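Local coordinates for protein PnpC (Pseudomonas putida, PDB 3N9T) that probably cleaves the aromatic ring of hydroxyquinol between adjacent hydroxylated carbons, using a ferric iron and molecular oxygen, as an intradiol dioxygenase, at residues A130-R135 and L219-Q224; G170-R175 and Q187-V192. All blocks are in the same frame, centred on the assembly; numbering follows the deposited sequence.

Contact 1 (A130-R135 and L219-Q224); sequences ALVYGR and LHFMIQ. With FE (Fe (III) ion), chain D.
In the interior of the β-sandwich that forms the catalytic domain of intradiol dioxygenases, the side chain of Val132 meets Leu219 and Phe221. Strand 129-138 lies on one side of this layer and strand 214-224 on the other. They are not hydrogen-bonded partners: their closest alpha carbons, CA of Val132 and CA of Leu219, are 9.5 Å apart, and side chains alone fill the gap. Val132 and Leu219 reach toward each other tip to tip. With CG anti to the backbone N (chi1 179°), Leu219 extends its CD2 methyl against the valine fork, 4.0 Å from Val132 CG1 and likewise 4.0 Å from Val132 CG2. The CG1 branch also meets Phe221 at the edge of its ring, near the ring plane, with Val132 CG1 4.2 Å from Phe221 CZ. Branched, apolar valine and leucine suit this buried layer, while the longer phenylalanine also reaches Leu149 and Val151 of strand 148-152. Alternation along the strand puts Leu219 and Phe221 on the core side and His220 between them on the other, where its imidazole stacks on Trp152 and joins Tyr160, Tyr194 and His218 around the metal. His220 NE2 binds the ferric iron at 1.9 Å, and a water oxygen lies 2.1 Å from the same iron.

Contact 2 (G170-R175 and Q187-V192); sequences GNLRGR and QTTVPV
Van der Waals contact comes first: the Leu172 side chain crosses those of Thr188 and Thr189 at about a right angle, and its CD2 methyl does all the touching, against the two hydroxyl oxygens. Leu172 CD2 lies 3.9 Å from Thr189 OG1, an ordinary contact, but 3.1 Å from Thr188 OG1, shorter than a comfortable methyl-oxygen contact, so its exact value is doubtful. In Thr188 the hydroxyl is anti to the backbone N (chi1 -171°), which brings OG1 to the leucine side. Threonine serves well at 188, since its OG1 finds a polar partner in Gln153 while its methyl packs on Val132.

The hydrogen bonds run through neighbours. Thr188 OG1 is hydrogen-bonded to Gln153 OE1, and the same amide uses NE2 for Thr189 O, so one glutamine side chain grips both threonines while its backbone pairs with Leu172. Within 170-175, a type II β-turn is closed by Arg173 N to Gly170 O at 3.0 Å. Leu172 holds the third turn position with a positive phi of 52°, and Gly170 at the first also has a positive phi, which glycine adopts easily.

In the fold, the turn leads into strand 173-177, which pairs with strand 148-152, while Thr188 and Thr189 end strand 183-189, the antiparallel neighbour of strand 129-138.

Contacts 1 and 2 lie with their centres 10 Å apart, on the same side of the chain's centre and within the one dioxygenase domain. Along the chain contact 2 is nested inside contact 1, in the order 130-135, 170-175, 187-192, 219-224. They meet through adjacent strands 129-138 and 183-189: Ala130 N and Thr188 O, 2.7 Å apart, probably form a hydrogen bond, and Val132 CG2 packs on Thr188 CG2. A line of side-chain contacts thus runs from Leu172 through Thr188 and Val132 to Leu219, ending on the core side of strand 214-224, which carries two iron ligands, His218 and His220.

Contact 1 (A130-R135 and L219-Q224)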
loop_
_atom_site.group_PDB
_atom_site.type_symbol
_atom_site.label_atom_id
_atom_site.label_comp_id
_atom_site.label_asym_id
_atom_site.label_seq_id
_atom_site.Cartn_x
_atom_site.Cartn_y
_atom_site.Cartn_z
ATOM N N ALA A 130 26.189 33.117 3.256
ATOM C CA ALA A 130 27.105 32.071 2.804
ATOM C C ALA A 130 27.381 32.301 1.324
ATOM O O ALA A 130 26.526 32.748 0.602
ATOM C CB ALA A 130 26.471 30.650 3.028
ATOM N N LEU A 131 28.562 31.936 0.893
ATOM C CA LEU A 131 28.830 31.902 -0.572
ATOM C C LEU A 131 28.898 30.429 -0.943
ATOM O O LEU A 131 29.739 29.697 -0.354
ATOM C CB LEU A 131 30.191 32.522 -0.860
ATOM C CG LEU A 131 30.651 32.441 -2.339
ATOM C CD1 LEU A 131 29.610 33.165 -3.277
ATOM C CD2 LEU A 131 32.068 33.045 -2.447
ATOM N N VAL A 132 28.022 29.960 -1.856
ATOM C CA VAL A 132 28.121 28.579 -2.363
ATOM C C VAL A 132 28.677 28.722 -3.772
ATOM O O VAL A 132 28.099 29.411 -4.602
ATOM C CB VAL A 132 26.743 27.824 -2.327
ATOM C CG1 VAL A 132 26.910 26.392 -3.017
ATOM C CG2 VAL A 132 26.233 27.674 -0.875
ATOM N N TYR A 133 29.830 28.154 -4.048
ATOM C CA TYR A 133 30.452 28.363 -5.347
ATOM C C TYR A 133 31.178 27.092 -5.807
ATOM O O TYR A 133 31.355 26.132 -5.030
ATOM C CB TYR A 133 31.425 29.586 -5.286
ATOM C CG TYR A 133 32.708 29.349 -4.554
ATOM C CD1 TYR A 133 32.714 29.007 -3.174
ATOM C CD2 TYR A 133 33.938 29.603 -5.171
ATOM C CE1 TYR A 133 33.935 28.779 -2.481
ATOM C CE2 TYR A 133 35.159 29.406 -4.483
ATOM C CZ TYR A 133 35.141 29.026 -3.141
ATOM O OH TYR A 133 36.331 28.822 -2.484
ATOM N N GLY A 134 31.603 27.070 -7.077
ATOM C CA GLY A 134 32.275 25.859 -7.578
ATOM C C GLY A 134 32.235 25.839 -9.102
ATOM O O GLY A 134 32.278 26.886 -9.741
ATOM N N ARG A 135 32.232 24.646 -9.665
ATOM C CA ARG A 135 32.278 24.481 -11.112
ATOM C C ARG A 135 31.313 23.418 -11.530
ATOM O O ARG A 135 30.859 22.625 -10.711
ATOM C CB ARG A 135 33.705 24.124 -11.550
ATOM C CG ARG A 135 34.829 25.168 -11.024
ATOM C CD ARG A 135 36.272 24.676 -11.319
ATOM N NE ARG A 135 36.538 24.960 -12.717
ATOM C CZ ARG A 135 37.441 24.342 -13.496
ATOM N NH1 ARG A 135 38.189 23.322 -13.030
ATOM N NH2 ARG A 135 37.561 24.762 -14.772
ATOM N N LEU A 219 20.884 22.160 0.203
ATOM C CA LEU A 219 20.553 23.051 -0.898
ATOM C C LEU A 219 20.193 22.134 -2.085
ATOM O O LEU A 219 20.936 21.181 -2.352
ATOM C CB LEU A 219 21.776 23.952 -1.201
ATOM C CG LEU A 219 21.705 24.996 -2.345
ATOM C CD1 LEU A 219 20.470 25.978 -2.214
ATOM C CD2 LEU A 219 23.016 25.791 -2.384
ATOM N N HIS A 220 19.068 22.415 -2.763
ATOM C CA HIS A 220 18.591 21.583 -3.894
ATOM C C HIS A 220 19.206 22.119 -5.146
ATOM O O HIS A 220 19.320 23.316 -5.280
ATOM C CB HIS A 220 17.078 21.664 -4.065
ATOM C CG HIS A 220 16.282 21.005 -2.957
ATOM N ND1 HIS A 220 15.995 19.655 -2.956
ATOM C CD2 HIS A 220 15.717 21.513 -1.823
ATOM C CE1 HIS A 220 15.285 19.355 -1.873
ATOM N NE2 HIS A 220 15.107 20.461 -1.161
ATOM N N PHE A 221 19.720 21.239 -6.011
ATOM C CA PHE A 221 20.193 21.643 -7.368
ATOM C C PHE A 221 19.512 20.820 -8.480
ATOM O O PHE A 221 19.431 19.559 -8.373
ATOM C CB PHE A 221 21.680 21.384 -7.535
ATOM C CG PHE A 221 22.561 22.349 -6.802
ATOM C CD1 PHE A 221 22.729 22.222 -5.405
ATOM C CD2 PHE A 221 23.198 23.401 -7.485
ATOM C CE1 PHE A 221 23.538 23.112 -4.713
ATOM C CE2 PHE A 221 24.056 24.300 -6.783
ATOM C CZ PHE A 221 24.187 24.169 -5.389
ATOM N N MET A 222 19.089 21.515 -9.553
ATOM C CA MET A 222 18.826 20.874 -10.825
ATOM C C MET A 222 19.703 21.555 -11.866
ATOM O O MET A 222 19.585 22.755 -12.082
ATOM C CB MET A 222 17.341 21.027 -11.211
ATOM C CG MET A 222 17.024 20.381 -12.665
ATOM S SD MET A 222 15.295 20.540 -12.983
ATOM C CE MET A 222 14.758 18.916 -12.952
ATOM N N ILE A 223 20.586 20.799 -12.498
ATOM C CA ILE A 223 21.568 21.356 -13.423
ATOM C C ILE A 223 21.316 20.773 -14.808
ATOM O O ILE A 223 21.156 19.562 -14.941
ATOM C CB ILE A 223 22.995 20.990 -12.954
ATOM C CG1 ILE A 223 23.139 21.401 -11.477
ATOM C CG2 ILE A 223 24.094 21.670 -13.815
ATOM C CD1 ILE A 223 24.455 21.228 -10.895
ATOM N N GLN A 224 21.252 21.641 -15.820
ATOM C CA GLN A 224 20.996 21.230 -17.190
ATOM C C GLN A 224 22.003 21.921 -18.097
ATOM O O GLN A 224 22.363 23.068 -17.850
ATOM C CB GLN A 224 19.561 21.612 -17.614
ATOM C CG GLN A 224 18.507 20.748 -16.988
ATOM C CD GLN A 224 17.142 21.264 -17.286
ATOM O OE1 GLN A 224 16.657 22.183 -16.645
ATOM N NE2 GLN A 224 16.535 20.706 -18.279
HETATM FE FE FE D . 14.552 20.215 0.673
HETATM O O HOH W 1 13.049 19.025 -0.240
#

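Contact 2 (G170-R175 and Q187-V192)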
loop_
_atom_site.group_PDB
_atom_site.type_symbol
_atom_site.label_atom_id
_atom_site.label_comp_id
_atom_site.label_asym_id
_atom_site.label_seq_id
_atom_site.Cartn_x
_atom_site.Cartn_y
_atom_site.Cartn_z
ATOM N N GLY A 170 10.548 34.605 -5.135
ATOM C CA GLY A 170 11.934 34.239 -5.526
ATOM C C GLY A 170 12.895 34.077 -4.363
ATOM O O GLY A 170 14.030 33.756 -4.569
ATOM N N ASN A 171 12.428 34.235 -3.129
ATOM C CA ASN A 171 13.334 34.137 -2.023
ATOM C C ASN A 171 13.998 32.758 -2.015
ATOM O O ASN A 171 13.328 31.751 -2.121
ATOM C CB ASN A 171 12.575 34.274 -0.730
ATOM C CG ASN A 171 13.483 34.356 0.454
ATOM O OD1 ASN A 171 14.487 35.067 0.448
ATOM N ND2 ASN A 171 13.090 33.670 1.522
ATOM N N LEU A 172 15.307 32.760 -1.860
ATOM C CA LEU A 172 16.100 31.513 -1.730
ATOM C C LEU A 172 15.782 30.570 -2.847
ATOM O O LEU A 172 15.877 29.345 -2.685
ATOM C CB LEU A 172 15.860 30.886 -0.337
ATOM C CG LEU A 172 16.462 31.742 0.822
ATOM C CD1 LEU A 172 15.990 31.220 2.162
ATOM C CD2 LEU A 172 18.002 31.870 0.817
ATOM N N ARG A 173 15.429 31.139 -4.013
ATOM C CA ARG A 173 15.399 30.376 -5.278
ATOM C C ARG A 173 16.096 31.181 -6.357
ATOM O O ARG A 173 16.128 32.438 -6.312
ATOM C CB ARG A 173 13.974 30.020 -5.726
ATOM C CG ARG A 173 13.081 29.423 -4.663
ATOM C CD ARG A 173 11.627 29.292 -5.140
ATOM N NE ARG A 173 10.881 28.545 -4.115
ATOM C CZ ARG A 173 10.783 27.223 -4.083
ATOM N NH1 ARG A 173 11.394 26.478 -5.019
ATOM N NH2 ARG A 173 10.103 26.635 -3.088
ATOM N N GLY A 174 16.726 30.480 -7.291
ATOM C CA GLY A 174 17.301 31.181 -8.450
ATOM C C GLY A 174 17.774 30.246 -9.534
ATOM O O GLY A 174 18.091 29.085 -9.255
ATOM N N ARG A 175 17.953 30.798 -10.736
ATOM C CA ARG A 175 18.551 30.055 -11.835
ATOM C C ARG A 175 19.866 30.739 -12.140
ATOM O O ARG A 175 19.881 31.846 -12.677
ATOM C CB ARG A 175 17.647 30.143 -13.075
ATOM C CG ARG A 175 18.377 29.708 -14.306
ATOM C CD ARG A 175 17.384 29.364 -15.414
ATOM N NE ARG A 175 16.826 28.013 -15.271
ATOM C CZ ARG A 175 16.310 27.355 -16.294
ATOM N NH1 ARG A 175 16.307 27.955 -17.478
ATOM N NH2 ARG A 175 15.842 26.120 -16.156
ATOM N N GLN A 187 25.181 33.629 -3.744
ATOM C CA GLN A 187 25.151 34.124 -2.365
ATOM C C GLN A 187 23.793 33.768 -1.790
ATOM O O GLN A 187 22.761 33.942 -2.444
ATOM C CB GLN A 187 25.408 35.645 -2.283
ATOM C CG GLN A 187 26.917 36.018 -2.398
ATOM C CD GLN A 187 27.137 37.540 -2.180
ATOM O OE1 GLN A 187 27.127 38.325 -3.129
ATOM N NE2 GLN A 187 27.294 37.938 -0.942
ATOM N N THR A 188 23.824 33.275 -0.548
ATOM C CA THR A 188 22.636 32.823 0.115
ATOM C C THR A 188 22.807 32.884 1.638
ATOM O O THR A 188 23.711 33.568 2.170
ATOM C CB THR A 188 22.218 31.424 -0.423
ATOM O OG1 THR A 188 20.926 31.049 0.066
ATOM C CG2 THR A 188 23.275 30.292 -0.184
ATOM N N THR A 189 21.933 32.180 2.338
ATOM C CA THR A 189 22.198 31.935 3.774
ATOM C C THR A 189 22.445 30.461 4.029
ATOM O O THR A 189 22.055 29.635 3.218
ATOM C CB THR A 189 21.066 32.433 4.640
ATOM O OG1 THR A 189 19.845 31.844 4.213
ATOM C CG2 THR A 189 20.994 33.989 4.637
ATOM N N VAL A 190 23.134 30.135 5.135
ATOM C CA VAL A 190 23.448 28.769 5.422
ATOM C C VAL A 190 22.115 28.029 5.549
ATOM O O VAL A 190 21.225 28.460 6.262
ATOM C CB VAL A 190 24.291 28.591 6.692
ATOM C CG1 VAL A 190 24.519 27.108 6.947
ATOM C CG2 VAL A 190 25.605 29.342 6.591
ATOM N N PRO A 191 21.940 26.942 4.789
ATOM C CA PRO A 191 20.658 26.193 4.916
ATOM C C PRO A 191 20.492 25.653 6.355
ATOM O O PRO A 191 21.498 25.332 7.010
ATOM C CB PRO A 191 20.814 25.064 3.914
ATOM C CG PRO A 191 21.842 25.574 2.922
ATOM C CD PRO A 191 22.829 26.373 3.784
ATOM N N VAL A 192 19.262 25.567 6.832
ATOM C CA VAL A 192 18.966 24.964 8.148
ATOM C C VAL A 192 18.114 23.670 8.010
ATOM O O VAL A 192 17.347 23.497 7.047
ATOM C CB VAL A 192 18.301 25.996 9.123
ATOM C CG1 VAL A 192 19.081 27.378 9.114
ATOM C CG2 VAL A 192 16.882 26.304 8.690
#